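Side-chain contacts in COG1633: Uncharacterized conserved protein (Magnetospirillum magnetotacticum, PDB 2OH3), which is of unknown function but, as a zinc-bound member of the rubrerythrin family with a ferritin-like fold, probably works through a metal site inside its helical bundle: residues E22-L27 and D103-G108; R44-F49 and A136-A141; H89-P94 and L98-D103. One frame throughout, in Å; residues are numbered along the deposited sequence.

Contact 1: E22-L27 and D103-G108; sequences ERYVEL and DNEIRG. With ZN (zinc ion), chain B.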
loop_
_atom_site.group_PDB
_atom_site.type_symbol
_atom_site.label_atom_id
_atom_site.label_comp_id
_atom_site.label_asym_id
_atom_site.label_seq_id
_atom_site.Cartn_x
_atom_site.Cartn_y
_atom_site.Cartn_z
ATOM N N GLU A 22 -9.016 -3.045 6.485
ATOM C CA GLU A 22 -9.056 -1.755 5.824
ATOM C C GLU A 22 -9.431 -1.844 4.365
ATOM O O GLU A 22 -10.162 -1.003 3.868
ATOM C CB GLU A 22 -7.684 -1.071 5.852
ATOM C CG GLU A 22 -7.317 -0.503 7.178
ATOM C CD GLU A 22 -5.868 -0.040 7.210
ATOM O OE1 GLU A 22 -5.322 0.309 6.111
ATOM O OE2 GLU A 22 -5.315 -0.013 8.348
ATOM N N ARG A 23 -8.875 -2.814 3.665
ATOM C CA ARG A 23 -9.092 -2.915 2.217
ATOM C C ARG A 23 -10.522 -3.344 1.873
ATOM O O ARG A 23 -11.114 -2.877 0.897
ATOM C CB ARG A 23 -8.146 -3.915 1.596
ATOM C CG ARG A 23 -6.639 -3.575 1.643
ATOM C CD ARG A 23 -6.210 -2.492 0.708
ATOM N NE ARG A 23 -6.722 -1.187 1.086
ATOM C CZ ARG A 23 -6.429 -0.507 2.189
ATOM N NH1 ARG A 23 -5.579 -0.945 3.094
ATOM N NH2 ARG A 23 -6.998 0.669 2.385
ATOM N N TYR A 24 -11.017 -4.311 2.629
ATOM C CA TYR A 24 -12.429 -4.723 2.542
ATOM C C TYR A 24 -13.463 -3.678 2.931
ATOM O O TYR A 24 -14.484 -3.615 2.286
ATOM C CB TYR A 24 -12.650 -5.998 3.320
ATOM C CG TYR A 24 -12.215 -7.247 2.576
ATOM C CD1 TYR A 24 -12.816 -7.590 1.376
ATOM C CD2 TYR A 24 -11.269 -8.105 3.101
ATOM C CE1 TYR A 24 -12.445 -8.717 0.679
ATOM C CE2 TYR A 24 -10.929 -9.279 2.447
ATOM C CZ TYR A 24 -11.501 -9.550 1.203
ATOM O OH TYR A 24 -11.205 -10.677 0.495
ATOM N N VAL A 25 -13.239 -2.879 3.990
ATOM C CA VAL A 25 -14.145 -1.789 4.296
ATOM C C VAL A 25 -14.227 -0.854 3.119
ATOM O O VAL A 25 -15.305 -0.435 2.704
ATOM C CB VAL A 25 -13.723 -1.027 5.544
ATOM C CG1 VAL A 25 -14.486 0.275 5.670
ATOM C CG2 VAL A 25 -13.972 -1.891 6.791
ATOM N N GLU A 26 -13.071 -0.548 2.557
ATOM C CA GLU A 26 -12.932 0.326 1.397
ATOM C C GLU A 26 -13.700 -0.208 0.188
ATOM O O GLU A 26 -14.472 0.518 -0.431
ATOM C CB GLU A 26 -11.420 0.490 1.155
ATOM C CG GLU A 26 -10.994 1.344 0.084
ATOM C CD GLU A 26 -9.467 1.572 0.155
ATOM O OE1 GLU A 26 -8.715 0.667 -0.268
ATOM O OE2 GLU A 26 -9.027 2.640 0.658
ATOM N N LEU A 27 -13.530 -1.489 -0.110
ATOM C CA LEU A 27 -14.278 -2.108 -1.191
ATOM C C LEU A 27 -15.790 -2.171 -0.901
ATOM O O LEU A 27 -16.595 -1.940 -1.811
ATOM C CB LEU A 27 -13.736 -3.522 -1.520
ATOM C CG LEU A 27 -12.315 -3.691 -2.074
ATOM C CD1 LEU A 27 -11.985 -5.164 -2.083
ATOM C CD2 LEU A 27 -12.159 -3.097 -3.462
ATOM N N ASP A 103 -7.186 -12.002 -5.589
ATOM C CA ASP A 103 -5.725 -11.931 -5.732
ATOM C C ASP A 103 -4.966 -11.812 -4.420
ATOM O O ASP A 103 -3.998 -12.522 -4.161
ATOM C CB ASP A 103 -5.342 -10.732 -6.587
ATOM C CG ASP A 103 -5.481 -11.001 -8.048
ATOM O OD1 ASP A 103 -5.788 -12.172 -8.419
ATOM O OD2 ASP A 103 -5.361 -10.014 -8.819
ATOM N N ASN A 104 -5.441 -10.925 -3.575
ATOM C CA ASN A 104 -4.812 -10.702 -2.299
ATOM C C ASN A 104 -5.124 -11.729 -1.222
ATOM O O ASN A 104 -4.293 -11.985 -0.375
ATOM C CB ASN A 104 -5.089 -9.271 -1.902
ATOM C CG ASN A 104 -4.401 -8.327 -2.813
ATOM O OD1 ASN A 104 -3.189 -8.218 -2.746
ATOM N ND2 ASN A 104 -5.149 -7.680 -3.737
ATOM N N GLU A 105 -6.304 -12.346 -1.267
ATOM C CA GLU A 105 -6.605 -13.504 -0.442
ATOM C C GLU A 105 -5.616 -14.605 -0.730
ATOM O O GLU A 105 -5.138 -15.242 0.184
ATOM C CB GLU A 105 -8.009 -14.051 -0.758
ATOM C CG GLU A 105 -9.160 -13.239 -0.223
ATOM C CD GLU A 105 -9.336 -13.399 1.253
ATOM O OE1 GLU A 105 -8.871 -14.415 1.785
ATOM O OE2 GLU A 105 -9.943 -12.522 1.891
ATOM N N ILE A 106 -5.372 -14.848 -2.025
ATOM C CA ILE A 106 -4.413 -15.850 -2.480
ATOM C C ILE A 106 -2.974 -15.565 -2.019
ATOM O O ILE A 106 -2.264 -16.482 -1.587
ATOM C CB ILE A 106 -4.408 -15.991 -4.014
ATOM C CG1 ILE A 106 -5.716 -16.611 -4.508
ATOM C CG2 ILE A 106 -3.263 -16.912 -4.451
ATOM C CD1 ILE A 106 -5.854 -16.686 -6.057
ATOM N N ARG A 107 -2.547 -14.318 -2.113
ATOM C CA ARG A 107 -1.234 -13.941 -1.590
ATOM C C ARG A 107 -1.133 -14.225 -0.085
ATOM O O ARG A 107 -0.134 -14.736 0.379
ATOM C CB ARG A 107 -0.916 -12.475 -1.899
ATOM C CG ARG A 107 -0.668 -12.242 -3.379
ATOM C CD ARG A 107 -0.327 -10.792 -3.754
ATOM N NE ARG A 107 -0.548 -10.591 -5.188
ATOM N N GLY A 108 -2.166 -13.923 0.679
ATOM C CA GLY A 108 -2.124 -14.223 2.098
ATOM C C GLY A 108 -2.055 -15.721 2.356
ATOM O O GLY A 108 -1.256 -16.164 3.154
HETATM ZN ZN ZN B . -9.241 -14.448 3.738
#
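Y24 and E105 face each other from two regular helices, 6-33 and 94-118, whose backbones stay well apart here. The CA of Y24 and the CA of E105 are 10.9 Å apart, so long side chains must bridge the gap. Both leave their helix with CG anti to the carbonyl carbon. The E105 chain then bends at its second torsion (chi2 -74°), which brings its carboxylate round to the phenol. Y24 OH donates to E105 OE2 at 2.6 Å. It arrives on the anti lone pair, the one turned away from OE1, and OE2 lies close to the tyrosine ring plane, at the ring edge. The other carboxylate oxygen, E105 OE1, binds the zinc ion at 2.0 Å. A phenylalanine here lacks the hydroxyl, and the E105 carboxylate would probably be freer to turn at the metal. Beside Y24 on helix 6-33, R23 forms salt bridges with E22 and E26. Its NE meets E26 OE1 at 3.0 Å, in the guanidinium plane. E135 and H138 of helix 122-148 also bind the zinc. A carboxylate ligand hydrogen-bonded by a second-shell tyrosine inside a four-helix bundle fits the metal site of a ferritin-like, rubrerythrin-family protein.

Contact 2: R44-F49 and A136-A141; sequences RDMARF and AEHVVA. With ZN (zinc ion), chain B.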
loop_
_atom_site.group_PDB
_atom_site.type_symbol
_atom_site.label_atom_id
_atom_site.label_comp_id
_atom_site.label_asym_id
_atom_site.label_seq_id
_atom_site.Cartn_x
_atom_site.Cartn_y
_atom_site.Cartn_z
ATOM N N ARG A 44 -18.326 -6.714 3.568
ATOM C CA ARG A 44 -18.523 -6.462 4.995
ATOM C C ARG A 44 -18.236 -7.721 5.811
ATOM O O ARG A 44 -17.647 -7.648 6.890
ATOM C CB ARG A 44 -19.912 -5.937 5.305
ATOM C CG ARG A 44 -20.207 -4.654 4.670
ATOM C CD ARG A 44 -19.564 -3.463 5.346
ATOM N NE ARG A 44 -20.064 -2.304 4.630
ATOM C CZ ARG A 44 -19.420 -1.165 4.427
ATOM N NH1 ARG A 44 -18.197 -0.955 4.947
ATOM N NH2 ARG A 44 -20.036 -0.231 3.692
ATOM N N ASP A 45 -18.632 -8.873 5.286
ATOM C CA ASP A 45 -18.476 -10.152 5.967
ATOM C C ASP A 45 -16.988 -10.422 6.163
ATOM O O ASP A 45 -16.518 -10.768 7.259
ATOM C CB ASP A 45 -19.150 -11.227 5.123
ATOM C CG ASP A 45 -19.199 -12.602 5.790
ATOM O OD1 ASP A 45 -19.509 -12.721 7.000
ATOM O OD2 ASP A 45 -18.950 -13.587 5.052
HETATM N N MSE A 46 -16.244 -10.205 5.097
HETATM C CA MSE A 46 -14.801 -10.401 5.101
HETATM C C MSE A 46 -14.092 -9.445 6.060
HETATM O O MSE A 46 -13.155 -9.856 6.743
HETATM C CB MSE A 46 -14.235 -10.241 3.684
HETATM C CG MSE A 46 -14.572 -11.331 2.599
HETATM SE SE MSE A 46 -13.917 -13.146 3.079
HETATM C CE MSE A 46 -12.453 -12.845 3.454
ATOM N N ALA A 47 -14.514 -8.184 6.088
ATOM C CA ALA A 47 -13.912 -7.190 6.959
ATOM C C ALA A 47 -14.178 -7.611 8.408
ATOM O O ALA A 47 -13.357 -7.382 9.283
ATOM C CB ALA A 47 -14.502 -5.809 6.712
ATOM N N ARG A 48 -15.344 -8.184 8.639
ATOM C CA ARG A 48 -15.694 -8.625 9.989
ATOM C C ARG A 48 -14.884 -9.827 10.407
ATOM O O ARG A 48 -14.473 -9.911 11.550
ATOM C CB ARG A 48 -17.194 -8.907 10.096
ATOM C CG ARG A 48 -17.623 -9.418 11.467
ATOM C CD ARG A 48 -17.430 -8.375 12.501
ATOM N NE ARG A 48 -17.841 -8.877 13.808
ATOM C CZ ARG A 48 -17.353 -8.445 14.968
ATOM N NH1 ARG A 48 -16.414 -7.488 15.007
ATOM N NH2 ARG A 48 -17.800 -8.984 16.104
ATOM N N PHE A 49 -14.657 -10.769 9.489
ATOM C CA PHE A 49 -13.796 -11.901 9.760
ATOM C C PHE A 49 -12.398 -11.364 10.144
ATOM O O PHE A 49 -11.770 -11.871 11.104
ATOM C CB PHE A 49 -13.709 -12.850 8.540
ATOM C CG PHE A 49 -12.624 -13.891 8.670
ATOM C CD1 PHE A 49 -11.304 -13.585 8.363
ATOM C CD2 PHE A 49 -12.911 -15.155 9.133
ATOM C CE1 PHE A 49 -10.277 -14.546 8.496
ATOM C CE2 PHE A 49 -11.883 -16.120 9.291
ATOM C CZ PHE A 49 -10.574 -15.806 8.963
ATOM N N ALA A 136 -7.990 -20.374 2.097
ATOM C CA ALA A 136 -8.348 -21.173 0.915
ATOM C C ALA A 136 -9.847 -21.269 0.742
ATOM O O ALA A 136 -10.367 -21.220 -0.375
ATOM C CB ALA A 136 -7.742 -22.585 1.008
ATOM N N GLU A 137 -10.563 -21.353 1.853
ATOM C CA GLU A 137 -12.024 -21.351 1.782
ATOM C C GLU A 137 -12.506 -19.997 1.293
ATOM O O GLU A 137 -13.543 -19.915 0.671
ATOM C CB GLU A 137 -12.636 -21.626 3.137
ATOM C CG GLU A 137 -12.452 -23.019 3.582
ATOM C CD GLU A 137 -13.028 -23.220 4.970
ATOM O OE1 GLU A 137 -14.267 -23.332 5.085
ATOM O OE2 GLU A 137 -12.247 -23.248 5.951
ATOM N N HIS A 138 -11.777 -18.933 1.598
ATOM C CA HIS A 138 -12.182 -17.589 1.118
ATOM C C HIS A 138 -12.014 -17.443 -0.373
ATOM O O HIS A 138 -12.859 -16.851 -1.047
ATOM C CB HIS A 138 -11.390 -16.509 1.799
ATOM C CG HIS A 138 -11.602 -16.468 3.272
ATOM N ND1 HIS A 138 -10.871 -15.656 4.111
ATOM C CD2 HIS A 138 -12.469 -17.144 4.064
ATOM C CE1 HIS A 138 -11.268 -15.842 5.357
ATOM N NE2 HIS A 138 -12.247 -16.724 5.358
ATOM N N VAL A 139 -10.933 -18.013 -0.887
ATOM C CA VAL A 139 -10.663 -17.971 -2.310
ATOM C C VAL A 139 -11.772 -18.712 -3.022
ATOM O O VAL A 139 -12.346 -18.187 -3.965
ATOM C CB VAL A 139 -9.281 -18.577 -2.636
ATOM C CG1 VAL A 139 -9.052 -18.641 -4.123
ATOM C CG2 VAL A 139 -8.192 -17.734 -1.974
ATOM N N VAL A 140 -12.097 -19.911 -2.555
ATOM C CA VAL A 140 -13.158 -20.703 -3.166
ATOM C C VAL A 140 -14.496 -19.951 -3.161
ATOM O O VAL A 140 -15.196 -19.950 -4.153
ATOM C CB VAL A 140 -13.309 -22.061 -2.451
ATOM C CG1 VAL A 140 -14.583 -22.785 -2.898
ATOM C CG2 VAL A 140 -12.061 -22.936 -2.711
ATOM N N ALA A 141 -14.841 -19.314 -2.037
ATOM C CA ALA A 141 -16.061 -18.509 -1.945
ATOM C C ALA A 141 -16.093 -17.338 -2.948
ATOM O O ALA A 141 -17.106 -17.092 -3.612
ATOM C CB ALA A 141 -16.228 -17.998 -0.534
HETATM ZN ZN ZN B . -9.241 -14.448 3.738
#
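In the zinc site of this ferritin-like four-helix bundle, M46 and F49 of helix 37-61 pack around the metal ligand H138 of helix 122-148. H138 belongs to an ExxH pair with E135, another zinc ligand, as in the metal sites of many ferritin-like proteins. The backbones do not touch; the nearest CA atoms, of M46 and H138, are 8.6 Å apart. H138 ND1 binds the zinc ion at 2.1 Å. M46, a selenomethionine in the crystal, lies over one face of the imidazole. Its SE is 4.1 Å from the centroid of the H138 ring and only 15° off the ring normal. This is a sulfur-aromatic type of contact, with selenium in place of sulfur. A bend at chi2 puts SE there; the methyl position is doubtful. F49 meets a different part of the imidazole. With CG anti to the backbone N (chi1 169°), its ring turns a face to the imidazole edge, giving a T-shaped pair with planes at 89°. E134 accepts a hydrogen bond from H138 NE2, so metal and second-shell carboxylate together fix the rotation of the imidazole. H138 CE1 points at the middle of the phenylalanine face, 3.5 Å from F49 CE1.

Contact 3: H89-P94 and L98-D103; sequences HYLMTP and LRYARD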
loop_
_atom_site.group_PDB
_atom_site.type_symbol
_atom_site.label_atom_id
_atom_site.label_comp_id
_atom_site.label_asym_id
_atom_site.label_seq_id
_atom_site.Cartn_x
_atom_site.Cartn_y
_atom_site.Cartn_z
ATOM N N HIS A 89 -14.481 4.732 -11.889
ATOM C CA HIS A 89 -13.321 3.842 -11.750
ATOM C C HIS A 89 -13.547 2.318 -11.905
ATOM O O HIS A 89 -14.633 1.773 -11.745
ATOM C CB HIS A 89 -12.566 4.093 -10.436
ATOM C CG HIS A 89 -11.160 3.554 -10.443
ATOM N ND1 HIS A 89 -10.229 3.906 -11.406
ATOM C CD2 HIS A 89 -10.536 2.674 -9.624
ATOM C CE1 HIS A 89 -9.093 3.271 -11.175
ATOM N NE2 HIS A 89 -9.249 2.523 -10.094
ATOM N N TYR A 90 -12.432 1.685 -12.248
ATOM C CA TYR A 90 -12.247 0.274 -12.540
ATOM C C TYR A 90 -12.732 -0.634 -11.400
ATOM O O TYR A 90 -13.486 -1.585 -11.632
ATOM C CB TYR A 90 -10.725 0.107 -12.797
ATOM C CG TYR A 90 -10.187 -1.298 -12.903
ATOM C CD1 TYR A 90 -10.108 -1.944 -14.138
ATOM C CD2 TYR A 90 -9.700 -1.968 -11.771
ATOM C CE1 TYR A 90 -9.601 -3.248 -14.230
ATOM C CE2 TYR A 90 -9.200 -3.259 -11.854
ATOM C CZ TYR A 90 -9.156 -3.893 -13.086
ATOM O OH TYR A 90 -8.663 -5.173 -13.164
ATOM N N LEU A 91 -12.279 -0.314 -10.188
ATOM C CA LEU A 91 -12.608 -1.074 -8.980
ATOM C C LEU A 91 -14.024 -0.854 -8.480
ATOM O O LEU A 91 -14.470 -1.595 -7.611
ATOM C CB LEU A 91 -11.619 -0.778 -7.858
ATOM C CG LEU A 91 -10.263 -1.482 -7.902
ATOM C CD1 LEU A 91 -9.522 -1.207 -6.602
ATOM C CD2 LEU A 91 -10.429 -2.980 -8.076
HETATM N N MSE A 92 -14.734 0.132 -9.028
HETATM C CA MSE A 92 -16.157 0.300 -8.729
HETATM C C MSE A 92 -17.085 -0.782 -9.332
HETATM O O MSE A 92 -18.238 -0.891 -8.927
HETATM C CB MSE A 92 -16.618 1.713 -9.111
HETATM C CG MSE A 92 -16.039 2.800 -8.160
ATOM N N THR A 93 -16.609 -1.591 -10.276
ATOM C CA THR A 93 -17.438 -2.657 -10.791
ATOM C C THR A 93 -17.227 -3.914 -9.966
ATOM O O THR A 93 -16.098 -4.261 -9.656
ATOM C CB THR A 93 -17.134 -3.004 -12.262
ATOM O OG1 THR A 93 -15.941 -3.780 -12.329
ATOM C CG2 THR A 93 -16.928 -1.781 -13.075
ATOM N N PRO A 94 -18.313 -4.631 -9.625
ATOM C CA PRO A 94 -18.156 -5.844 -8.816
ATOM C C PRO A 94 -17.177 -6.878 -9.335
ATOM O O PRO A 94 -16.425 -7.434 -8.553
ATOM C CB PRO A 94 -19.571 -6.426 -8.778
ATOM C CG PRO A 94 -20.440 -5.306 -8.947
ATOM C CD PRO A 94 -19.735 -4.360 -9.901
ATOM N N LEU A 98 -13.992 -7.941 -6.828
ATOM C CA LEU A 98 -13.927 -9.303 -6.368
ATOM C C LEU A 98 -12.625 -9.976 -6.783
ATOM O O LEU A 98 -12.059 -10.751 -6.023
ATOM C CB LEU A 98 -15.086 -10.119 -6.922
ATOM C CG LEU A 98 -16.501 -10.001 -6.412
ATOM C CD1 LEU A 98 -17.484 -10.666 -7.419
ATOM C CD2 LEU A 98 -16.645 -10.634 -5.032
ATOM N N ARG A 99 -12.207 -9.761 -8.031
ATOM C CA ARG A 99 -10.958 -10.324 -8.519
ATOM C C ARG A 99 -9.748 -9.748 -7.796
ATOM O O ARG A 99 -8.796 -10.448 -7.573
ATOM C CB ARG A 99 -10.819 -10.096 -10.011
ATOM C CG ARG A 99 -11.694 -11.103 -10.805
ATOM C CD ARG A 99 -11.310 -11.296 -12.270
ATOM N NE ARG A 99 -10.025 -11.957 -12.507
ATOM C CZ ARG A 99 -9.720 -13.229 -12.214
ATOM N NH1 ARG A 99 -10.577 -14.056 -11.594
ATOM N NH2 ARG A 99 -8.512 -13.682 -12.519
ATOM N N TYR A 100 -9.787 -8.454 -7.501
ATOM C CA TYR A 100 -8.727 -7.778 -6.746
ATOM C C TYR A 100 -8.653 -8.395 -5.347
ATOM O O TYR A 100 -7.565 -8.731 -4.797
ATOM C CB TYR A 100 -9.064 -6.261 -6.652
ATOM C CG TYR A 100 -8.116 -5.457 -5.769
ATOM C CD1 TYR A 100 -6.754 -5.466 -6.013
ATOM C CD2 TYR A 100 -8.589 -4.702 -4.705
ATOM C CE1 TYR A 100 -5.872 -4.764 -5.217
ATOM C CE2 TYR A 100 -7.711 -3.981 -3.905
ATOM C CZ TYR A 100 -6.358 -4.021 -4.184
ATOM O OH TYR A 100 -5.465 -3.310 -3.426
ATOM N N ALA A 101 -9.811 -8.552 -4.752
ATOM C CA ALA A 101 -9.862 -9.126 -3.392
ATOM C C ALA A 101 -9.337 -10.547 -3.411
ATOM O O ALA A 101 -8.501 -10.939 -2.610
ATOM C CB ALA A 101 -11.306 -9.111 -2.842
ATOM N N ARG A 102 -9.799 -11.324 -4.379
ATOM C CA ARG A 102 -9.307 -12.678 -4.544
ATOM C C ARG A 102 -7.779 -12.808 -4.704
ATOM O O ARG A 102 -7.190 -13.706 -4.118
ATOM C CB ARG A 102 -9.988 -13.318 -5.732
ATOM C CG ARG A 102 -9.634 -14.772 -5.895
ATOM C CD ARG A 102 -10.216 -15.256 -7.200
ATOM N NE ARG A 102 -9.704 -16.574 -7.508
ATOM C CZ ARG A 102 -8.807 -16.839 -8.458
ATOM N NH1 ARG A 102 -8.304 -15.863 -9.211
ATOM N NH2 ARG A 102 -8.406 -18.099 -8.632
ATOM N N ASP A 103 -7.186 -12.002 -5.589
ATOM C CA ASP A 103 -5.725 -11.931 -5.732
ATOM C C ASP A 103 -4.966 -11.812 -4.420
ATOM O O ASP A 103 -3.998 -12.522 -4.161
ATOM C CB ASP A 103 -5.342 -10.732 -6.587
ATOM C CG ASP A 103 -5.481 -11.001 -8.048
ATOM O OD1 ASP A 103 -5.788 -12.172 -8.419
ATOM O OD2 ASP A 103 -5.361 -10.014 -8.819
#
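P94 and L98 form the first turn of helix 94-118, and L91 packs from the incoming loop onto Y100, two residues beyond L98. This is a helix N-terminus with T93 as the N-cap, at the edge of the ferritin-like bundle. The hydrogen bonds come first. L98 N donates to P94 O at 3.0 Å with an angle of 166° at the hydrogen, a regular i to i+4 helical bond. The same carbonyl oxygen, P94 O, lies 3.3 Å from L98 CG. T93 OG1 caps the helix through a weak bond to the backbone N of H96. The same hydroxyl also makes a weak bond back to Y90 O. Y100 OH is held by the backbone oxygen of K77. The apolar contacts follow. L98 reaches F43 of helix 37-61 and L142 of helix 122-148 in the core. L91 also touches W72 of the second subunit, which places this loop beside the dimer interface. Y100 CG lies anti to the backbone N (chi1 174°), and both methyls of L91 meet the tyrosine near its base: L91 CD2 is 3.8 Å from Y100 CB, and L91 CD1 is 4.1 Å from Y100 CD2.

Contacts 1 and 2 meet at one metal site; E135 is a further ligand. Their centres are 9 Å apart, and each brings a ligand, E105 or H138, to the same zinc ion. They meet directly as well: E105 OE1 is 3.3 Å from H138 CB, and Y24 CE2 is 3.7 Å from M46 CB. Together they draw on all four helices of the bundle. Contact 3 lies nearer the start of helix 94-118, its centre 10 Å from contact 1, with D103 shared. Y24 OH packs 3.7 Å from A101 CB. The side chain of L98 is about 12 Å from the zinc, so contact 3 sits at the start of the ligand-bearing helix, away from the metal.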